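Long-range contacts in eEF1A lysine and N-terminal methyltransferase (Homo sapiens, PDB 5WCJ), which methylates elongation factor eEF1A at two sites, its N-terminal glycine through the C-terminal domain described here and a lysine through the enzyme's N-terminal part, thereby regulating mRNA translation: residues 45-50 and 116-121; 145-150 and 181-186; 163-168 and 194-199. One frame throughout, in Å; residues are numbered along the deposited sequence.

Contact 1 of 3, residues 45-50 and 116-121; sequences ALLVVG and PCYDVI. With SAH (S-adenosyl-L-homocysteine), chain F.
Leu-47 sets its CB over the centre of one face of the Tyr-118 ring: CB stands 3.7 Å from the ring centroid and only 4° off the normal, a CH-pi contact that forms the tightly packed part. With CG of Tyr-118 anti to its own carbonyl carbon (chi1 -65°), the ring stands against strand 44-49, and its OH goes on to hydrogen-bond Asp-70 one strand further. Beyond the ring, Leu-47 CD2 runs alongside Ile-121 CG2 at 4.1 Å. On the other face of the sheet Leu-46 packs on Val-120. Between these layers Leu-47 N donates to Val-120 O over 3.0 Å, and Val-120 N to Ala-45 O. The looser end is at Ala-45 and Asp-119, both partly exposed, with Cys-117 exposed beside them. Here the chain turns a corner at Asp-119, whose OD2 takes Ala-45 N at 2.8 Å in an almost straight bond (178°) through its anti lone pair. At the far end Val-49 and Gly-50 reach S-adenosyl-L-homocysteine, Gly-50 CA lying 3.5 Å from the ribose O4'. Adjacent parallel strands, the first running into a glycine-containing turn beside the cofactor's ribose, are characteristic of the Rossmann-like class I methyltransferase fold.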
loop_
_atom_site.group_PDB
_atom_site.type_symbol
_atom_site.label_atom_id
_atom_site.label_comp_id
_atom_site.label_asym_id
_atom_site.label_seq_id
_atom_site.Cartn_x
_atom_site.Cartn_y
_atom_site.Cartn_z
ATOM N N ALA A 45 -5.965 -8.675 -1.656
ATOM C CA ALA A 45 -5.463 -8.589 -0.291
ATOM C C ALA A 45 -4.388 -7.485 -0.211
ATOM O O ALA A 45 -3.379 -7.549 -0.934
ATOM C CB ALA A 45 -4.893 -9.924 0.123
ATOM N N LEU A 46 -4.597 -6.508 0.664
ATOM C CA LEU A 46 -3.710 -5.358 0.772
ATOM C C LEU A 46 -3.300 -5.101 2.217
ATOM O O LEU A 46 -4.150 -5.025 3.114
ATOM C CB LEU A 46 -4.385 -4.108 0.187
ATOM C CG LEU A 46 -3.861 -2.754 0.677
ATOM C CD1 LEU A 46 -2.604 -2.378 -0.076
ATOM C CD2 LEU A 46 -4.894 -1.645 0.509
ATOM N N LEU A 47 -1.990 -4.929 2.428
ATOM C CA LEU A 47 -1.437 -4.560 3.716
ATOM C C LEU A 47 -1.006 -3.100 3.576
ATOM O O LEU A 47 -0.287 -2.751 2.633
ATOM C CB LEU A 47 -0.205 -5.420 4.028
ATOM C CG LEU A 47 0.595 -5.044 5.281
ATOM C CD1 LEU A 47 -0.239 -5.211 6.543
ATOM C CD2 LEU A 47 1.817 -5.926 5.351
ATOM N N VAL A 48 -1.438 -2.260 4.492
ATOM C CA VAL A 48 -1.054 -0.851 4.486
ATOM C C VAL A 48 -0.415 -0.509 5.817
ATOM O O VAL A 48 -1.022 -0.723 6.856
ATOM C CB VAL A 48 -2.259 0.099 4.233
ATOM C CG1 VAL A 48 -1.765 1.548 4.156
ATOM C CG2 VAL A 48 -3.009 -0.304 2.999
ATOM N N VAL A 49 0.807 0.019 5.787
ATOM C CA VAL A 49 1.489 0.441 7.002
ATOM C C VAL A 49 1.480 1.939 7.029
ATOM O O VAL A 49 2.000 2.584 6.096
ATOM C CB VAL A 49 2.942 -0.055 7.052
ATOM C CG1 VAL A 49 3.561 0.323 8.383
ATOM C CG2 VAL A 49 2.972 -1.556 6.798
ATOM N N GLY A 50 0.893 2.476 8.100
ATOM C CA GLY A 50 0.748 3.890 8.309
ATOM C C GLY A 50 -0.676 4.301 7.974
ATOM O O GLY A 50 -1.065 4.239 6.818
ATOM N N PRO A 116 0.789 -14.967 5.754
ATOM C CA PRO A 116 -0.079 -14.349 4.753
ATOM C C PRO A 116 0.625 -14.087 3.440
ATOM O O PRO A 116 1.856 -14.165 3.347
ATOM C CB PRO A 116 -0.528 -13.036 5.413
ATOM C CG PRO A 116 0.074 -13.028 6.782
ATOM C CD PRO A 116 1.219 -13.986 6.762
ATOM N N CYS A 117 -0.179 -13.809 2.426
ATOM C CA CYS A 117 0.298 -13.574 1.088
ATOM C C CYS A 117 -0.525 -12.427 0.500
ATOM O O CYS A 117 -1.674 -12.616 0.087
ATOM C CB CYS A 117 0.147 -14.851 0.266
ATOM S SG CYS A 117 1.269 -14.899 -1.130
ATOM N N TYR A 118 0.051 -11.228 0.507
ATOM C CA TYR A 118 -0.655 -10.041 0.051
ATOM C C TYR A 118 -0.405 -9.783 -1.419
ATOM O O TYR A 118 0.729 -9.916 -1.908
ATOM C CB TYR A 118 -0.241 -8.817 0.875
ATOM C CG TYR A 118 -0.644 -8.909 2.324
ATOM C CD1 TYR A 118 -1.943 -8.590 2.730
ATOM C CD2 TYR A 118 0.261 -9.307 3.290
ATOM C CE1 TYR A 118 -2.328 -8.679 4.051
ATOM C CE2 TYR A 118 -0.122 -9.405 4.622
ATOM C CZ TYR A 118 -1.423 -9.085 4.990
ATOM O OH TYR A 118 -1.825 -9.140 6.305
ATOM N N ASP A 119 -1.446 -9.319 -2.109
ATOM C CA ASP A 119 -1.300 -8.848 -3.480
ATOM C C ASP A 119 -0.560 -7.482 -3.535
ATOM O O ASP A 119 0.171 -7.199 -4.479
ATOM C CB ASP A 119 -2.666 -8.721 -4.146
ATOM C CG ASP A 119 -3.424 -10.050 -4.181
ATOM O OD1 ASP A 119 -2.938 -10.976 -4.841
ATOM O OD2 ASP A 119 -4.472 -10.157 -3.517
ATOM N N VAL A 120 -0.801 -6.643 -2.548
ATOM C CA VAL A 120 -0.255 -5.312 -2.525
ATOM C C VAL A 120 0.191 -5.004 -1.103
ATOM O O VAL A 120 -0.544 -5.228 -0.158
ATOM C CB VAL A 120 -1.296 -4.239 -2.945
ATOM C CG1 VAL A 120 -0.674 -2.843 -2.916
ATOM C CG2 VAL A 120 -1.878 -4.517 -4.315
ATOM N N ILE A 121 1.383 -4.445 -0.968
ATOM C CA ILE A 121 1.851 -3.931 0.301
ATOM C C ILE A 121 2.210 -2.462 0.097
ATOM O O ILE A 121 3.026 -2.137 -0.765
ATOM C CB ILE A 121 3.058 -4.733 0.847
ATOM C CG1 ILE A 121 2.677 -6.202 1.102
ATOM C CG2 ILE A 121 3.609 -4.091 2.101
ATOM C CD1 ILE A 121 3.872 -7.070 1.454
HETATM C CG SAH F . 0.570 9.129 6.490
HETATM S SD SAH F . 0.959 9.664 8.180
HETATM C "C5'" SAH F . 2.253 8.507 8.701
HETATM C "C4'" SAH F . 1.623 7.440 9.573
HETATM O "O4'" SAH F . 2.628 6.444 9.880
HETATM C "C3'" SAH F . 1.115 7.977 10.925
HETATM O "O3'" SAH F . -0.196 7.485 11.179
HETATM C "C2'" SAH F . 2.126 7.402 11.923
HETATM O "O2'" SAH F . 1.634 7.133 13.231
HETATM C "C1'" SAH F . 2.443 6.084 11.230
HETATM N N9 SAH F . 3.663 5.419 11.680
HETATM C C8 SAH F . 4.859 6.007 12.006
HETATM N N7 SAH F . 5.810 5.154 12.302
HETATM C C5 SAH F . 5.198 3.920 12.160
HETATM C C6 SAH F . 5.670 2.606 12.309
HETATM N N6 SAH F . 6.950 2.300 12.647
HETATM N N1 SAH F . 4.796 1.599 12.105
HETATM C C2 SAH F . 3.527 1.893 11.778
HETATM N N3 SAH F . 2.971 3.094 11.588
HETATM C C4 SAH F . 3.868 4.072 11.789
#

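Contact 2 of 3, residues 145-150 and 181-186; sequences SFLQKV and AVFPLL
Chi1 of Val-182 (-180°) turns CG1, anti to the backbone N, toward Leu-147 O at 3.8 Å and sets CG2, anti to the carbonyl carbon, between Leu-147 CB, 4.0 Å away, and the amide of Gln-148. Gln-148 starts away from the partner segment, but a bend at chi2 (-68°) folds its amide back, and NE2 rests 3.7 Å from Val-182 CG2, a van der Waals contact at the exposed margin. Phe-183 extends the patch inward. It is the first residue to leave helical geometry after helix 169-182, and its ring reaches Val-150 with CZ 4.2 Å from CG1, the two side chains crossing at about a right angle. Leu-147 CD2 is only loosely placed against the ring, 4.4 Å from CE2. The distances describe apolar packing, with 221 Å² buried in all. Replacing Val-182 by an alanine would probably open a gap beside Leu-147 CB and leave the Gln-148 amide without the methyl it lies on. Beyond the pair, Phe-183 also meets the ring of Phe-160 and the side chain of Cys-201, while Phe-146 packs on helix 101-109; helix 144-152 thus lies between that helix and the end of helix 169-182, where the chain turns into strand 185-190.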
loop_
_atom_site.group_PDB
_atom_site.type_symbol
_atom_site.label_atom_id
_atom_site.label_comp_id
_atom_site.label_asym_id
_atom_site.label_seq_id
_atom_site.Cartn_x
_atom_site.Cartn_y
_atom_site.Cartn_z
ATOM N N SER A 145 17.680 -6.834 4.993
ATOM C CA SER A 145 17.161 -8.003 5.724
ATOM C C SER A 145 15.654 -7.873 6.037
ATOM O O SER A 145 14.932 -8.857 5.956
ATOM C CB SER A 145 17.970 -8.313 6.992
ATOM O OG SER A 145 17.861 -7.280 7.956
ATOM N N PHE A 146 15.191 -6.661 6.349
ATOM C CA PHE A 146 13.728 -6.433 6.485
ATOM C C PHE A 146 12.985 -6.570 5.145
ATOM O O PHE A 146 11.921 -7.168 5.083
ATOM C CB PHE A 146 13.439 -5.082 7.148
ATOM C CG PHE A 146 11.990 -4.874 7.416
ATOM C CD1 PHE A 146 11.340 -5.580 8.413
ATOM C CD2 PHE A 146 11.256 -4.052 6.581
ATOM C CE1 PHE A 146 9.968 -5.434 8.622
ATOM C CE2 PHE A 146 9.885 -3.901 6.773
ATOM C CZ PHE A 146 9.246 -4.590 7.783
ATOM N N LEU A 147 13.567 -6.061 4.075
ATOM C CA LEU A 147 12.971 -6.165 2.733
ATOM C C LEU A 147 12.768 -7.601 2.293
ATOM O O LEU A 147 11.794 -7.897 1.597
ATOM C CB LEU A 147 13.783 -5.381 1.686
ATOM C CG LEU A 147 13.725 -3.847 1.747
ATOM C CD1 LEU A 147 14.612 -3.215 0.689
ATOM C CD2 LEU A 147 12.306 -3.335 1.616
ATOM N N GLN A 148 13.652 -8.503 2.734
ATOM C CA GLN A 148 13.432 -9.944 2.535
ATOM C C GLN A 148 12.170 -10.465 3.239
ATOM O O GLN A 148 11.476 -11.345 2.715
ATOM C CB GLN A 148 14.667 -10.755 2.985
ATOM C CG GLN A 148 15.931 -10.534 2.138
ATOM C CD GLN A 148 15.832 -11.066 0.707
ATOM O OE1 GLN A 148 15.018 -11.922 0.403
ATOM N NE2 GLN A 148 16.680 -10.552 -0.172
ATOM N N LYS A 149 11.853 -9.926 4.414
ATOM C CA LYS A 149 10.614 -10.288 5.123
ATOM C C LYS A 149 9.402 -9.800 4.339
ATOM O O LYS A 149 8.410 -10.526 4.237
ATOM C CB LYS A 149 10.571 -9.714 6.543
ATOM C CG LYS A 149 11.736 -10.153 7.421
ATOM C CD LYS A 149 11.875 -11.670 7.438
ATOM C CE LYS A 149 12.835 -12.113 8.539
ATOM N NZ LYS A 149 13.182 -13.547 8.338
ATOM N N VAL A 150 9.507 -8.595 3.766
ATOM C CA VAL A 150 8.421 -8.032 2.933
ATOM C C VAL A 150 8.205 -8.922 1.703
ATOM O O VAL A 150 7.084 -9.314 1.375
ATOM C CB VAL A 150 8.708 -6.574 2.523
ATOM C CG1 VAL A 150 7.648 -6.036 1.577
ATOM C CG2 VAL A 150 8.829 -5.669 3.757
ATOM N N ALA A 181 17.897 -4.510 -5.383
ATOM C CA ALA A 181 18.515 -5.810 -5.055
ATOM C C ALA A 181 17.483 -6.881 -4.678
ATOM O O ALA A 181 17.644 -8.039 -5.015
ATOM C CB ALA A 181 19.516 -5.657 -3.926
ATOM N N VAL A 182 16.426 -6.482 -3.976
ATOM C CA VAL A 182 15.380 -7.408 -3.546
ATOM C C VAL A 182 14.197 -7.427 -4.507
ATOM O O VAL A 182 13.615 -8.494 -4.703
ATOM C CB VAL A 182 14.919 -7.061 -2.112
ATOM C CG1 VAL A 182 13.824 -8.021 -1.626
ATOM C CG2 VAL A 182 16.110 -7.070 -1.156
ATOM N N PHE A 183 13.856 -6.268 -5.113
ATOM C CA PHE A 183 12.758 -6.129 -6.069
ATOM C C PHE A 183 13.307 -5.599 -7.389
ATOM O O PHE A 183 13.376 -4.376 -7.608
ATOM C CB PHE A 183 11.672 -5.195 -5.534
ATOM C CG PHE A 183 11.049 -5.665 -4.255
ATOM C CD1 PHE A 183 9.954 -6.524 -4.272
ATOM C CD2 PHE A 183 11.554 -5.262 -3.043
ATOM C CE1 PHE A 183 9.383 -6.976 -3.089
ATOM C CE2 PHE A 183 10.993 -5.697 -1.854
ATOM C CZ PHE A 183 9.906 -6.556 -1.873
ATOM N N PRO A 184 13.700 -6.510 -8.290
ATOM C CA PRO A 184 14.459 -6.021 -9.456
ATOM C C PRO A 184 13.668 -5.208 -10.489
ATOM O O PRO A 184 14.268 -4.492 -11.290
ATOM C CB PRO A 184 15.094 -7.291 -10.054
ATOM C CG PRO A 184 14.522 -8.453 -9.326
ATOM C CD PRO A 184 13.773 -7.976 -8.114
ATOM N N LEU A 185 12.345 -5.266 -10.462
ATOM C CA LEU A 185 11.550 -4.403 -11.313
ATOM C C LEU A 185 11.096 -3.218 -10.457
ATOM O O LEU A 185 10.328 -3.417 -9.513
ATOM C CB LEU A 185 10.374 -5.184 -11.853
ATOM C CG LEU A 185 9.430 -4.454 -12.798
ATOM C CD1 LEU A 185 10.187 -3.933 -14.001
ATOM C CD2 LEU A 185 8.282 -5.349 -13.227
ATOM N N LEU A 186 11.611 -2.027 -10.771
ATOM C CA LEU A 186 11.326 -0.798 -10.051
ATOM C C LEU A 186 10.743 0.204 -11.033
ATOM O O LEU A 186 11.258 0.350 -12.164
ATOM C CB LEU A 186 12.620 -0.222 -9.501
ATOM C CG LEU A 186 12.698 0.110 -8.012
ATOM C CD1 LEU A 186 12.327 -1.091 -7.145
ATOM C CD2 LEU A 186 14.106 0.596 -7.681
#

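Contact 3 of 3, residues 163-168 and 194-199; sequences NLVCRD and EVNEIL
Asn-163 and Asn-196 meet with their amide planes only 16° apart, where strands 158-164 and 197-202 pair antiparallel in the Rossmann-like class I methyltransferase sheet (order 3-2-1-4-5-7-6), 197-202 being inserted between 158-164 and 185-190. Asn-196 ND2 donates to Asn-163 OD1 across 3.0 Å; the donor lies in the carbonyl plane on a lone pair (115° at the oxygen), and the bond is also close to the plane of the donating amide. Asn-163 CG is anti to the backbone N (chi1 175°), which carries OD1 across to this partner while ND2 binds Asp-124, so bonds at both ends of the amide fix its flip. Ile-198 CD1 closes in from the same face, 3.7 Å from Asn-163 CA.

On the opposite face the side chains of Leu-164 and Leu-199 cross obliquely, CD2 to CD1 3.9 Å apart. Glu-197 shares this face, and its carboxylate forms salt bridges with Lys-172 and Arg-190. The backbones of Leu-164 and Glu-197 are a hydrogen-bonded pair: Leu-164 N to Glu-197 O at 2.8 Å, and Glu-197 N to Leu-164 O.

Past the strands, the chains separate around Val-195. Val-165 meets it at about a right angle, CG1 to CG1 3.6 Å apart, and the extended Arg-167 chain lays one face of its guanidinium against the Val-195 methyls, CG2 standing 3.8 Å above that plane and towards its rim. A water bridges the two backbones, accepting from Cys-166 N at 3.0 Å and donating to Val-195 O at 3.1 Å.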
loop_
_atom_site.group_PDB
_atom_site.type_symbol
_atom_site.label_atom_id
_atom_site.label_comp_id
_atom_site.label_asym_id
_atom_site.label_seq_id
_atom_site.Cartn_x
_atom_site.Cartn_y
_atom_site.Cartn_z
ATOM N N ASN A 163 6.003 5.184 -0.271
ATOM C CA ASN A 163 6.065 6.636 -0.270
ATOM C C ASN A 163 7.431 6.973 0.320
ATOM O O ASN A 163 7.681 6.650 1.483
ATOM C CB ASN A 163 4.939 7.203 0.578
ATOM C CG ASN A 163 4.994 8.720 0.730
ATOM O OD1 ASN A 163 5.564 9.413 -0.092
ATOM N ND2 ASN A 163 4.366 9.236 1.802
ATOM N N LEU A 164 8.303 7.621 -0.469
ATOM C CA LEU A 164 9.694 7.959 -0.054
ATOM C C LEU A 164 9.948 9.467 -0.062
ATOM O O LEU A 164 9.674 10.148 -1.059
ATOM C CB LEU A 164 10.683 7.295 -0.991
ATOM C CG LEU A 164 12.199 7.530 -0.814
ATOM C CD1 LEU A 164 12.665 6.798 0.434
ATOM C CD2 LEU A 164 12.938 7.008 -2.025
ATOM N N VAL A 165 10.445 9.978 1.056
ATOM C CA VAL A 165 11.006 11.334 1.118
ATOM C C VAL A 165 12.435 11.163 1.582
ATOM O O VAL A 165 12.659 10.735 2.705
ATOM C CB VAL A 165 10.264 12.238 2.083
ATOM C CG1 VAL A 165 10.996 13.589 2.206
ATOM C CG2 VAL A 165 8.811 12.443 1.625
ATOM N N CYS A 166 13.399 11.471 0.726
ATOM C CA CYS A 166 14.784 11.394 1.127
ATOM C C CYS A 166 15.554 12.525 0.446
ATOM O O CYS A 166 15.861 12.429 -0.741
ATOM C CB CYS A 166 15.329 10.027 0.776
ATOM S SG CYS A 166 16.936 9.660 1.506
ATOM N N ARG A 167 15.777 13.626 1.184
ATOM C CA ARG A 167 16.527 14.775 0.656
ATOM C C ARG A 167 18.038 14.534 0.571
ATOM O O ARG A 167 18.710 15.150 -0.252
ATOM C CB ARG A 167 16.235 16.040 1.476
ATOM C CG ARG A 167 14.801 16.540 1.349
ATOM C CD ARG A 167 14.586 17.855 2.094
ATOM N NE ARG A 167 13.189 18.283 1.993
ATOM C CZ ARG A 167 12.659 18.912 0.948
ATOM N NH1 ARG A 167 13.385 19.239 -0.126
ATOM N NH2 ARG A 167 11.372 19.247 0.977
ATOM N N ASP A 168 18.561 13.653 1.418
ATOM C CA ASP A 168 19.966 13.239 1.368
ATOM C C ASP A 168 20.154 12.329 0.156
ATOM O O ASP A 168 19.747 11.146 0.182
ATOM C CB ASP A 168 20.301 12.535 2.674
ATOM C CG ASP A 168 21.724 11.999 2.745
ATOM O OD1 ASP A 168 22.396 11.803 1.715
ATOM O OD2 ASP A 168 22.147 11.733 3.879
ATOM N N GLU A 194 5.602 18.466 -4.753
ATOM C CA GLU A 194 6.140 17.955 -3.485
ATOM C C GLU A 194 7.370 17.104 -3.698
ATOM O O GLU A 194 7.654 16.666 -4.808
ATOM C CB GLU A 194 5.067 17.237 -2.666
ATOM C CG GLU A 194 4.415 16.047 -3.325
ATOM C CD GLU A 194 3.239 15.508 -2.510
ATOM O OE1 GLU A 194 3.358 14.406 -1.935
ATOM O OE2 GLU A 194 2.190 16.193 -2.435
ATOM N N VAL A 195 8.135 16.918 -2.625
ATOM C CA VAL A 195 9.404 16.185 -2.695
ATOM C C VAL A 195 9.231 14.635 -2.767
ATOM O O VAL A 195 10.111 13.926 -3.231
ATOM C CB VAL A 195 10.317 16.591 -1.501
ATOM C CG1 VAL A 195 9.783 16.076 -0.174
ATOM C CG2 VAL A 195 11.755 16.160 -1.739
ATOM N N ASN A 196 8.095 14.151 -2.291
ATOM C CA ASN A 196 7.764 12.708 -2.226
ATOM C C ASN A 196 7.916 12.042 -3.561
ATOM O O ASN A 196 7.555 12.626 -4.600
ATOM C CB ASN A 196 6.297 12.510 -1.798
ATOM C CG ASN A 196 5.989 13.139 -0.473
ATOM O OD1 ASN A 196 6.170 14.354 -0.306
ATOM N ND2 ASN A 196 5.555 12.332 0.493
ATOM N N GLU A 197 8.445 10.835 -3.564
ATOM C CA GLU A 197 8.288 10.001 -4.722
ATOM C C GLU A 197 7.725 8.636 -4.348
ATOM O O GLU A 197 7.926 8.151 -3.234
ATOM C CB GLU A 197 9.571 9.893 -5.501
ATOM C CG GLU A 197 10.677 9.121 -4.871
ATOM C CD GLU A 197 11.976 9.315 -5.645
ATOM O OE1 GLU A 197 12.411 10.493 -5.828
ATOM O OE2 GLU A 197 12.556 8.292 -6.058
ATOM N N ILE A 198 7.007 8.039 -5.286
ATOM C CA ILE A 198 6.379 6.754 -5.054
ATOM C C ILE A 198 7.183 5.732 -5.822
ATOM O O ILE A 198 7.451 5.906 -7.019
ATOM C CB ILE A 198 4.882 6.711 -5.467
ATOM C CG1 ILE A 198 4.078 7.820 -4.776
ATOM C CG2 ILE A 198 4.322 5.321 -5.196
ATOM C CD1 ILE A 198 4.236 7.892 -3.264
ATOM N N LEU A 199 7.616 4.682 -5.119
ATOM C CA LEU A 199 8.291 3.587 -5.725
ATOM C C LEU A 199 7.333 2.411 -5.824
ATOM O O LEU A 199 6.643 2.076 -4.874
ATOM C CB LEU A 199 9.498 3.162 -4.908
ATOM C CG LEU A 199 10.429 4.291 -4.448
ATOM C CD1 LEU A 199 11.602 3.687 -3.690
ATOM C CD2 LEU A 199 10.921 5.110 -5.593
HETATM O O HOH W 1 12.275 12.152 -2.002
#

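Overall arrangement
From the N terminus, contact 1 comes first: segments 45-50 and 116-121 are joined across 65 intervening residues, a loop that closes before the others open. The chain then enters helix 144-152, which opens contact 2, and strand 158-164, which opens contact 3. Contact 2 closes at 181-186 and contact 3 at 194-199, so these two loops cross. Contacts 1 and 3 lie in the same sheet, on its parallel and antiparallel parts, with centres about 21 Å apart, and strands 118-123 and 158-164 are neighbours there. Contact 2 packs helix 144-152 on the end of helix 169-182 and the turn that leads into strand 185-190. Ile-121 CD1 touches Val-150 CG1 at 3.9 Å, linking contacts 1 and 2 directly.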